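PDB 6ORM: peruvianin-I from Thevetia peruviana, which is a germin-like cysteine peptidase of the plant's latex, a cupin-fold protein with proteolytic activity. Local coordinates for residues L80-R92 with N152-M164. Numbering follows the deposited sequence.
Sequences LPGGSTQFRTNPR and NSQNPGGQIVGLM
F87-T89 and Q159-G162 pair as antiparallel strands, their axes 4.5 Å apart at closest approach, with two backbone hydrogen bonds between T89 and Q159 and a classic beta bulge that sets V161 and G162 opposite F87, whose O accepts a nearly straight bond from V161 N at 2.7 Å and a weak one from G162 N.

On one face of the ribbon R88 and I160 run alongside each other. I160 CG1 sits over the centre of the R88 guanidinium, 3.4 Å above its plane. The R88 chain runs extended from CG to NE, and NE donates to T85 O in the guanidinium plane at 2.6 Å. Replacing R88 by alanine would probably leave T85 O without this donor and strip the guanidinium from I160.

The ribbon belongs to the cupin beta-barrel, and the R88 backbone is also hydrogen-bonded to H135, in strand 135-139. T89 CG2 meets V161 CG2. V161 in turn packs on V161 of a neighbouring subunit. M164 makes a Met-aromatic contact, with SD above the F87 ring face, 4.8 Å from its centroid.

Past the strands, N90 ND2 donates to G157 O in the carbonyl plane. R92 bends at chi3 (-61°), and its NH2 reaches N155 O at 2.8 Å. A water accepts from R92 NE and donates to S153 OG, which is also hydrogen-bonded to D3 of the same chain. R92 NH1 forms a salt bridge with D9 of another neighbouring subunit.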
loop_
_atom_site.group_PDB
_atom_site.type_symbol
_atom_site.label_atom_id
_atom_site.label_comp_id
_atom_site.label_asym_id
_atom_site.label_seq_id
_atom_site.Cartn_x
_atom_site.Cartn_y
_atom_site.Cartn_z
ATOM N N LEU A 80 12.173 5.395 -35.098
ATOM C CA LEU A 80 12.584 5.761 -36.439
ATOM C C LEU A 80 11.412 6.406 -37.175
ATOM O O LEU A 80 10.262 6.296 -36.740
ATOM C CB LEU A 80 13.075 4.527 -37.193
ATOM C CG LEU A 80 14.322 3.848 -36.628
ATOM C CD1 LEU A 80 14.569 2.525 -37.331
ATOM C CD2 LEU A 80 15.531 4.763 -36.758
ATOM N N PRO A 81 11.678 7.106 -38.279
ATOM C CA PRO A 81 10.577 7.572 -39.129
ATOM C C PRO A 81 9.659 6.415 -39.499
ATOM O O PRO A 81 10.113 5.314 -39.817
ATOM C CB PRO A 81 11.296 8.145 -40.353
ATOM C CG PRO A 81 12.619 8.588 -39.822
ATOM C CD PRO A 81 12.986 7.598 -38.750
ATOM N N GLY A 82 8.353 6.668 -39.438
ATOM C CA GLY A 82 7.372 5.626 -39.656
ATOM C C GLY A 82 7.255 4.610 -38.542
ATOM O O GLY A 82 6.441 3.685 -38.654
ATOM N N GLY A 83 8.038 4.747 -37.469
ATOM C CA GLY A 83 8.031 3.750 -36.426
ATOM C C GLY A 83 6.852 3.898 -35.483
ATOM O O GLY A 83 6.249 4.962 -35.342
ATOM N N SER A 84 6.521 2.789 -34.828
ATOM C CA SER A 84 5.442 2.776 -33.857
ATOM C C SER A 84 5.729 1.690 -32.833
ATOM O O SER A 84 6.525 0.777 -33.070
ATOM C CB SER A 84 4.076 2.558 -34.521
ATOM O OG SER A 84 3.725 1.188 -34.533
ATOM N N THR A 85 5.060 1.797 -31.691
ATOM C CA THR A 85 5.257 0.872 -30.586
ATOM C C THR A 85 4.391 -0.372 -30.691
ATOM O O THR A 85 4.605 -1.315 -29.923
ATOM C CB THR A 85 4.937 1.562 -29.257
ATOM O OG1 THR A 85 3.560 1.961 -29.258
ATOM C CG2 THR A 85 5.813 2.790 -29.065
ATOM N N GLN A 86 3.416 -0.381 -31.606
ATOM C CA GLN A 86 2.327 -1.353 -31.611
ATOM C C GLN A 86 1.514 -1.115 -30.341
ATOM O O GLN A 86 1.759 -0.143 -29.616
ATOM C CB GLN A 86 2.830 -2.800 -31.696
ATOM C CG GLN A 86 4.010 -3.015 -32.651
ATOM C CD GLN A 86 3.701 -2.659 -34.094
ATOM O OE1 GLN A 86 3.173 -3.472 -34.848
ATOM N NE2 GLN A 86 4.046 -1.437 -34.490
ATOM N N PHE A 87 0.506 -1.939 -30.089
ATOM C CA PHE A 87 -0.293 -1.791 -28.880
ATOM C C PHE A 87 0.406 -2.476 -27.711
ATOM O O PHE A 87 0.735 -3.664 -27.783
ATOM C CB PHE A 87 -1.692 -2.360 -29.100
ATOM C CG PHE A 87 -2.442 -1.678 -30.210
ATOM C CD1 PHE A 87 -2.860 -0.364 -30.072
ATOM C CD2 PHE A 87 -2.716 -2.344 -31.391
ATOM C CE1 PHE A 87 -3.550 0.271 -31.090
ATOM C CE2 PHE A 87 -3.408 -1.717 -32.412
ATOM C CZ PHE A 87 -3.822 -0.405 -32.262
ATOM N N ARG A 88 0.624 -1.726 -26.630
ATOM C CA ARG A 88 1.405 -2.219 -25.506
ATOM C C ARG A 88 0.721 -1.866 -24.193
ATOM O O ARG A 88 -0.125 -0.971 -24.127
ATOM C CB ARG A 88 2.835 -1.651 -25.530
ATOM C CG ARG A 88 3.705 -2.243 -26.634
ATOM C CD ARG A 88 5.147 -1.764 -26.558
ATOM N NE ARG A 88 5.864 -2.050 -27.798
ATOM C CZ ARG A 88 6.921 -2.850 -27.884
ATOM N NH1 ARG A 88 7.402 -3.435 -26.794
ATOM N NH2 ARG A 88 7.503 -3.062 -29.057
ATOM N N THR A 89 1.106 -2.591 -23.143
ATOM C CA THR A 89 0.696 -2.290 -21.782
ATOM C C THR A 89 1.916 -2.239 -20.873
ATOM O O THR A 89 2.945 -2.864 -21.144
ATOM C CB THR A 89 -0.288 -3.334 -21.219
ATOM O OG1 THR A 89 0.367 -4.606 -21.115
ATOM C CG2 THR A 89 -1.524 -3.456 -22.106
ATOM N N ASN A 90 1.786 -1.471 -19.792
ATOM C CA ASN A 90 2.690 -1.546 -18.650
ATOM C C ASN A 90 1.890 -2.112 -17.486
ATOM O O ASN A 90 1.190 -1.361 -16.789
ATOM C CB ASN A 90 3.267 -0.171 -18.303
ATOM C CG ASN A 90 4.095 0.409 -19.433
ATOM O OD1 ASN A 90 3.711 1.403 -20.050
ATOM N ND2 ASN A 90 5.237 -0.211 -19.711
ATOM N N PRO A 91 1.946 -3.422 -17.241
ATOM C CA PRO A 91 0.961 -4.049 -16.343
ATOM C C PRO A 91 0.927 -3.500 -14.924
ATOM O O PRO A 91 -0.145 -3.509 -14.305
ATOM C CB PRO A 91 1.374 -5.529 -16.359
ATOM C CG PRO A 91 2.076 -5.706 -17.665
ATOM C CD PRO A 91 2.800 -4.418 -17.911
ATOM N N ARG A 92 2.045 -3.025 -14.372
ATOM C CA ARG A 92 2.098 -2.742 -12.941
ATOM C C ARG A 92 2.485 -1.301 -12.619
ATOM O O ARG A 92 2.972 -1.035 -11.515
ATOM C CB ARG A 92 3.058 -3.714 -12.251
ATOM C CG ARG A 92 2.657 -5.175 -12.405
ATOM C CD ARG A 92 3.627 -6.123 -11.708
ATOM N NE ARG A 92 4.982 -6.026 -12.249
ATOM C CZ ARG A 92 5.434 -6.745 -13.273
ATOM N NH1 ARG A 92 4.642 -7.619 -13.880
ATOM N NH2 ARG A 92 6.682 -6.586 -13.693
ATOM N N ASN A 152 5.834 4.492 -12.083
ATOM C CA ASN A 152 5.881 4.369 -10.625
ATOM C C ASN A 152 6.000 2.903 -10.198
ATOM O O ASN A 152 5.189 2.363 -9.446
ATOM C CB ASN A 152 4.667 5.044 -9.994
ATOM C CG ASN A 152 3.352 4.444 -10.453
ATOM O OD1 ASN A 152 3.223 3.982 -11.589
ATOM N ND2 ASN A 152 2.363 4.449 -9.566
ATOM N N SER A 153 7.044 2.260 -10.710
ATOM C CA SER A 153 7.456 0.947 -10.235
ATOM C C SER A 153 8.914 0.752 -10.613
ATOM O O SER A 153 9.372 1.271 -11.632
ATOM C CB SER A 153 6.595 -0.178 -10.821
ATOM O OG SER A 153 7.073 -1.448 -10.408
ATOM N N GLN A 154 9.637 -0.001 -9.784
ATOM C CA GLN A 154 10.999 -0.370 -10.148
ATOM C C GLN A 154 11.042 -1.389 -11.278
ATOM O O GLN A 154 12.110 -1.594 -11.863
ATOM C CB GLN A 154 11.746 -0.919 -8.933
ATOM C CG GLN A 154 11.325 -2.317 -8.540
ATOM C CD GLN A 154 12.112 -2.848 -7.362
ATOM O OE1 GLN A 154 12.117 -2.254 -6.283
ATOM N NE2 GLN A 154 12.785 -3.972 -7.565
ATOM N N ASN A 155 9.920 -2.023 -11.597
ATOM C CA ASN A 155 9.855 -3.036 -12.641
ATOM C C ASN A 155 8.425 -3.099 -13.165
ATOM O O ASN A 155 7.697 -4.058 -12.882
ATOM C CB ASN A 155 10.307 -4.398 -12.107
ATOM C CG ASN A 155 10.445 -5.440 -13.204
ATOM O OD1 ASN A 155 10.702 -5.110 -14.361
ATOM N ND2 ASN A 155 10.266 -6.706 -12.845
ATOM N N PRO A 156 7.996 -2.094 -13.934
ATOM C CA PRO A 156 6.585 -2.035 -14.354
ATOM C C PRO A 156 6.160 -3.205 -15.218
ATOM O O PRO A 156 4.974 -3.555 -15.231
ATOM C CB PRO A 156 6.501 -0.711 -15.131
ATOM C CG PRO A 156 7.774 0.032 -14.818
ATOM C CD PRO A 156 8.798 -1.002 -14.508
ATOM N N GLY A 157 7.087 -3.811 -15.951
ATOM C CA GLY A 157 6.735 -4.811 -16.937
ATOM C C GLY A 157 6.268 -4.181 -18.236
ATOM O O GLY A 157 5.799 -3.043 -18.251
ATOM N N GLY A 158 6.409 -4.919 -19.332
ATOM C CA GLY A 158 5.994 -4.450 -20.638
ATOM C C GLY A 158 5.511 -5.614 -21.473
ATOM O O GLY A 158 6.148 -6.672 -21.492
ATOM N N GLN A 159 4.386 -5.444 -22.161
ATOM C CA GLN A 159 3.791 -6.525 -22.930
ATOM C C GLN A 159 3.264 -5.967 -24.240
ATOM O O GLN A 159 2.549 -4.963 -24.239
ATOM C CB GLN A 159 2.658 -7.189 -22.136
ATOM C CG GLN A 159 1.957 -8.328 -22.847
ATOM C CD GLN A 159 1.377 -9.329 -21.867
ATOM O OE1 GLN A 159 1.865 -10.454 -21.753
ATOM N NE2 GLN A 159 0.346 -8.917 -21.138
ATOM N N ILE A 160 3.609 -6.619 -25.348
ATOM C CA ILE A 160 2.999 -6.295 -26.632
ATOM C C ILE A 160 1.661 -7.015 -26.695
ATOM O O ILE A 160 1.589 -8.240 -26.558
ATOM C CB ILE A 160 3.893 -6.684 -27.813
ATOM C CG1 ILE A 160 5.203 -5.897 -27.783
ATOM C CG2 ILE A 160 3.158 -6.429 -29.125
ATOM C CD1 ILE A 160 6.176 -6.316 -28.863
ATOM N N VAL A 161 0.606 -6.251 -26.922
ATOM C CA VAL A 161 -0.752 -6.733 -26.753
ATOM C C VAL A 161 -1.527 -6.812 -28.072
ATOM O O VAL A 161 -2.524 -7.549 -28.144
ATOM C CB VAL A 161 -1.472 -5.833 -25.725
ATOM C CG1 VAL A 161 -2.667 -5.121 -26.326
ATOM C CG2 VAL A 161 -1.748 -6.591 -24.417
ATOM N N GLY A 162 -1.080 -6.115 -29.113
ATOM C CA GLY A 162 -1.686 -6.128 -30.437
ATOM C C GLY A 162 -0.726 -5.451 -31.389
ATOM O O GLY A 162 0.292 -4.893 -30.972
ATOM N N LEU A 163 -1.059 -5.484 -32.679
ATOM C CA LEU A 163 -0.055 -5.163 -33.690
ATOM C C LEU A 163 -0.250 -3.835 -34.412
ATOM O O LEU A 163 0.705 -3.060 -34.486
ATOM C CB LEU A 163 0.047 -6.309 -34.710
ATOM C CG LEU A 163 0.907 -7.477 -34.204
ATOM C CD1 LEU A 163 1.307 -8.417 -35.334
ATOM C CD2 LEU A 163 2.147 -6.972 -33.467
ATOM N N MET A 164 -1.449 -3.532 -34.919
ATOM C CA MET A 164 -1.682 -2.511 -35.973
ATOM C C MET A 164 -1.299 -3.119 -37.316
ATOM O O MET A 164 -2.098 -3.141 -38.250
ATOM C CB MET A 164 -0.897 -1.193 -35.783
ATOM C CG MET A 164 -1.153 -0.410 -34.503
ATOM S SD MET A 164 0.009 0.957 -34.229
ATOM C CE MET A 164 -0.263 1.973 -35.676
HETATM O O HOH W 1 6.004 -4.307 -10.352
#